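Local coordinates for protein putative methylase (Clostridium difficile, PDB 3LDU) that probably methylates guanine bases of ribosomal RNA and binds GTP in a pocket of its methyltransferase domain, at residues D271-N276 with I286-G291. Sequence-based numbering, arbitrary orientation.
Sequences DIAREN and IEFNVG. With GTP (guanosine-5'-triphosphate), chain B.
R274, in segment 271-276 of helix 267-280, passes closest to F288 on strand 286-290, their CA atoms 6.6 Å apart, with the two axes 8.4 Å from each other and running nearly antiparallel at 166°. A273 sets its CB squarely over the middle of the F288 ring, a CH-pi contact 3.6 Å from the centroid, while I286 CG2 lies against the opposite face, nearer the rim. R274 takes a different route to the same residue: its chain, extended from CG to NE, runs past F288 CB, so that the guanidinium reaches the strand backbone. There NH2 gives F288 O a bond of 2.8 Å, and NE adds a weak one of 3.2 Å to that oxygen. N289 OD1 sits at the guanidinium edge, and N289 ND2 bonds E287 OE2 at 2.9 Å. One water accepts from F288 N and, weakly, from R274 NE. Just beyond the strand, G291 belongs to the GTP site. The contact packs the helix of a Rossmann-like beta-alpha-beta unit against its second strand: helix 267-280 follows strand 260-264, with which strand 286-290, at the edge of the sheet, pairs in parallel, and F288 also packs on L210 of helix 208-217.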
loop_
_atom_site.group_PDB
_atom_site.type_symbol
_atom_site.label_atom_id
_atom_site.label_comp_id
_atom_site.label_asym_id
_atom_site.label_seq_id
_atom_site.Cartn_x
_atom_site.Cartn_y
_atom_site.Cartn_z
ATOM N N ASP A 271 -1.602 -13.409 -20.289
ATOM C CA ASP A 271 -1.525 -12.338 -21.282
ATOM C C ASP A 271 -1.544 -10.979 -20.581
ATOM O O ASP A 271 -0.804 -10.067 -20.953
ATOM C CB ASP A 271 -2.701 -12.417 -22.260
ATOM C CG ASP A 271 -2.584 -13.577 -23.234
ATOM O OD1 ASP A 271 -1.456 -14.055 -23.474
ATOM O OD2 ASP A 271 -3.628 -14.004 -23.768
ATOM N N ILE A 272 -2.410 -10.857 -19.577
ATOM C CA ILE A 272 -2.578 -9.608 -18.847
ATOM C C ILE A 272 -1.323 -9.327 -18.039
ATOM O O ILE A 272 -0.849 -8.188 -17.987
ATOM C CB ILE A 272 -3.817 -9.660 -17.915
ATOM C CG1 ILE A 272 -5.107 -9.657 -18.750
ATOM C CG2 ILE A 272 -3.811 -8.489 -16.925
ATOM C CD1 ILE A 272 -6.382 -9.882 -17.940
ATOM N N ALA A 273 -0.798 -10.370 -17.403
ATOM C CA ALA A 273 0.395 -10.238 -16.581
ATOM C C ALA A 273 1.562 -9.720 -17.417
ATOM O O ALA A 273 2.291 -8.826 -16.980
ATOM C CB ALA A 273 0.760 -11.590 -15.927
ATOM N N ARG A 274 1.751 -10.291 -18.606
ATOM C CA ARG A 274 2.797 -9.817 -19.518
ATOM C C ARG A 274 2.610 -8.343 -19.883
ATOM O O ARG A 274 3.563 -7.565 -19.860
ATOM C CB ARG A 274 2.850 -10.676 -20.776
ATOM C CG ARG A 274 3.294 -12.104 -20.477
ATOM C CD ARG A 274 3.301 -12.935 -21.744
ATOM N NE ARG A 274 3.965 -14.220 -21.547
ATOM C CZ ARG A 274 4.009 -15.176 -22.470
ATOM N NH1 ARG A 274 3.418 -14.978 -23.639
ATOM N NH2 ARG A 274 4.637 -16.331 -22.227
ATOM N N GLU A 275 1.383 -7.964 -20.216
ATOM C CA GLU A 275 1.084 -6.560 -20.547
ATOM C C GLU A 275 1.388 -5.646 -19.373
ATOM O O GLU A 275 1.982 -4.564 -19.533
ATOM C CB GLU A 275 -0.387 -6.405 -20.927
ATOM C CG GLU A 275 -0.743 -7.001 -22.282
ATOM C CD GLU A 275 -2.242 -7.072 -22.517
ATOM O OE1 GLU A 275 -2.666 -7.763 -23.469
ATOM O OE2 GLU A 275 -2.998 -6.442 -21.748
ATOM N N ASN A 276 0.962 -6.075 -18.189
ATOM C CA ASN A 276 1.146 -5.271 -16.983
ATOM C C ASN A 276 2.628 -5.086 -16.646
ATOM O O ASN A 276 3.052 -3.986 -16.269
ATOM C CB ASN A 276 0.379 -5.861 -15.793
ATOM C CG ASN A 276 -1.124 -5.619 -15.880
ATOM O OD1 ASN A 276 -1.606 -4.937 -16.781
ATOM N ND2 ASN A 276 -1.871 -6.191 -14.931
ATOM N N ILE A 286 10.822 -10.684 -15.588
ATOM C CA ILE A 286 9.814 -11.690 -15.281
ATOM C C ILE A 286 9.463 -12.504 -16.506
ATOM O O ILE A 286 9.317 -11.968 -17.602
ATOM C CB ILE A 286 8.498 -11.063 -14.768
ATOM C CG1 ILE A 286 8.780 -9.995 -13.725
ATOM C CG2 ILE A 286 7.606 -12.145 -14.181
ATOM C CD1 ILE A 286 7.529 -9.217 -13.311
ATOM N N GLU A 287 9.320 -13.807 -16.317
ATOM C CA GLU A 287 8.807 -14.655 -17.380
ATOM C C GLU A 287 7.517 -15.320 -16.898
ATOM O O GLU A 287 7.514 -16.016 -15.883
ATOM C CB GLU A 287 9.852 -15.695 -17.784
ATOM C CG GLU A 287 9.350 -16.696 -18.797
ATOM C CD GLU A 287 10.414 -17.708 -19.186
ATOM O OE1 GLU A 287 11.553 -17.286 -19.484
ATOM O OE2 GLU A 287 10.103 -18.920 -19.201
ATOM N N PHE A 288 6.429 -15.074 -17.621
ATOM C CA PHE A 288 5.107 -15.589 -17.282
ATOM C C PHE A 288 4.749 -16.658 -18.304
ATOM O O PHE A 288 4.998 -16.473 -19.498
ATOM C CB PHE A 288 4.050 -14.489 -17.402
ATOM C CG PHE A 288 4.157 -13.385 -16.374
ATOM C CD1 PHE A 288 3.747 -13.592 -15.060
ATOM C CD2 PHE A 288 4.598 -12.130 -16.741
ATOM C CE1 PHE A 288 3.811 -12.556 -14.113
ATOM C CE2 PHE A 288 4.660 -11.099 -15.810
ATOM C CZ PHE A 288 4.271 -11.319 -14.496
ATOM N N ASN A 289 4.172 -17.762 -17.837
ATOM C CA ASN A 289 3.769 -18.875 -18.703
ATOM C C ASN A 289 2.507 -19.548 -18.180
ATOM O O ASN A 289 2.249 -19.555 -16.976
ATOM C CB ASN A 289 4.869 -19.941 -18.769
ATOM C CG ASN A 289 6.058 -19.512 -19.603
ATOM O OD1 ASN A 289 5.937 -19.270 -20.805
ATOM N ND2 ASN A 289 7.222 -19.424 -18.964
ATOM N N VAL A 290 1.725 -20.127 -19.081
ATOM C CA VAL A 290 0.675 -21.042 -18.644
ATOM C C VAL A 290 1.350 -22.255 -18.014
ATOM O O VAL A 290 2.299 -22.805 -18.563
ATOM C CB VAL A 290 -0.230 -21.466 -19.819
ATOM C CG1 VAL A 290 -1.217 -22.541 -19.382
ATOM C CG2 VAL A 290 -0.971 -20.252 -20.358
ATOM N N GLY A 291 0.882 -22.640 -16.830
ATOM C CA GLY A 291 1.420 -23.789 -16.125
ATOM C C GLY A 291 0.534 -24.151 -14.948
ATOM O O GLY A 291 -0.262 -23.332 -14.484
HETATM P PG GTP B . -2.815 -11.404 -8.534
HETATM O O1G GTP B . -1.388 -11.897 -8.640
HETATM O O2G GTP B . -2.817 -10.115 -7.759
HETATM O O3G GTP B . -3.396 -11.114 -9.899
HETATM O O3B GTP B . -3.686 -12.537 -7.770
HETATM P PB GTP B . -4.762 -13.420 -8.590
HETATM O O1B GTP B . -6.126 -12.816 -8.356
HETATM O O2B GTP B . -4.463 -13.412 -10.065
HETATM O O3A GTP B . -4.775 -14.934 -8.026
HETATM P PA GTP B . -6.240 -15.582 -7.778
HETATM O O1A GTP B . -7.102 -15.288 -8.986
HETATM O O2A GTP B . -6.878 -15.006 -6.536
HETATM O "O5'" GTP B . -6.077 -17.176 -7.681
HETATM C "C5'" GTP B . -4.809 -17.681 -7.956
HETATM C "C4'" GTP B . -4.730 -17.976 -9.449
HETATM O "O4'" GTP B . -4.395 -19.332 -9.542
HETATM C "C3'" GTP B . -6.013 -17.808 -10.268
HETATM O "O3'" GTP B . -5.746 -16.879 -11.295
HETATM C "C2'" GTP B . -6.304 -19.173 -10.887
HETATM O "O2'" GTP B . -6.528 -19.113 -12.282
HETATM C "C1'" GTP B . -4.993 -19.890 -10.684
HETATM N N9 GTP B . -5.073 -21.336 -10.446
HETATM C C8 GTP B . -6.060 -22.114 -9.901
HETATM N N7 GTP B . -5.607 -23.398 -9.895
HETATM C C5 GTP B . -4.361 -23.429 -10.434
HETATM C C6 GTP B . -3.451 -24.454 -10.669
HETATM O O6 GTP B . -3.714 -25.631 -10.375
HETATM N N1 GTP B . -2.238 -24.130 -11.241
HETATM C C2 GTP B . -1.928 -22.824 -11.574
HETATM N N2 GTP B . -0.745 -22.565 -12.106
HETATM N N3 GTP B . -2.835 -21.791 -11.352
HETATM C C4 GTP B . -4.022 -22.124 -10.782
HETATM O O HOH W 1 6.751 -13.383 -19.845
#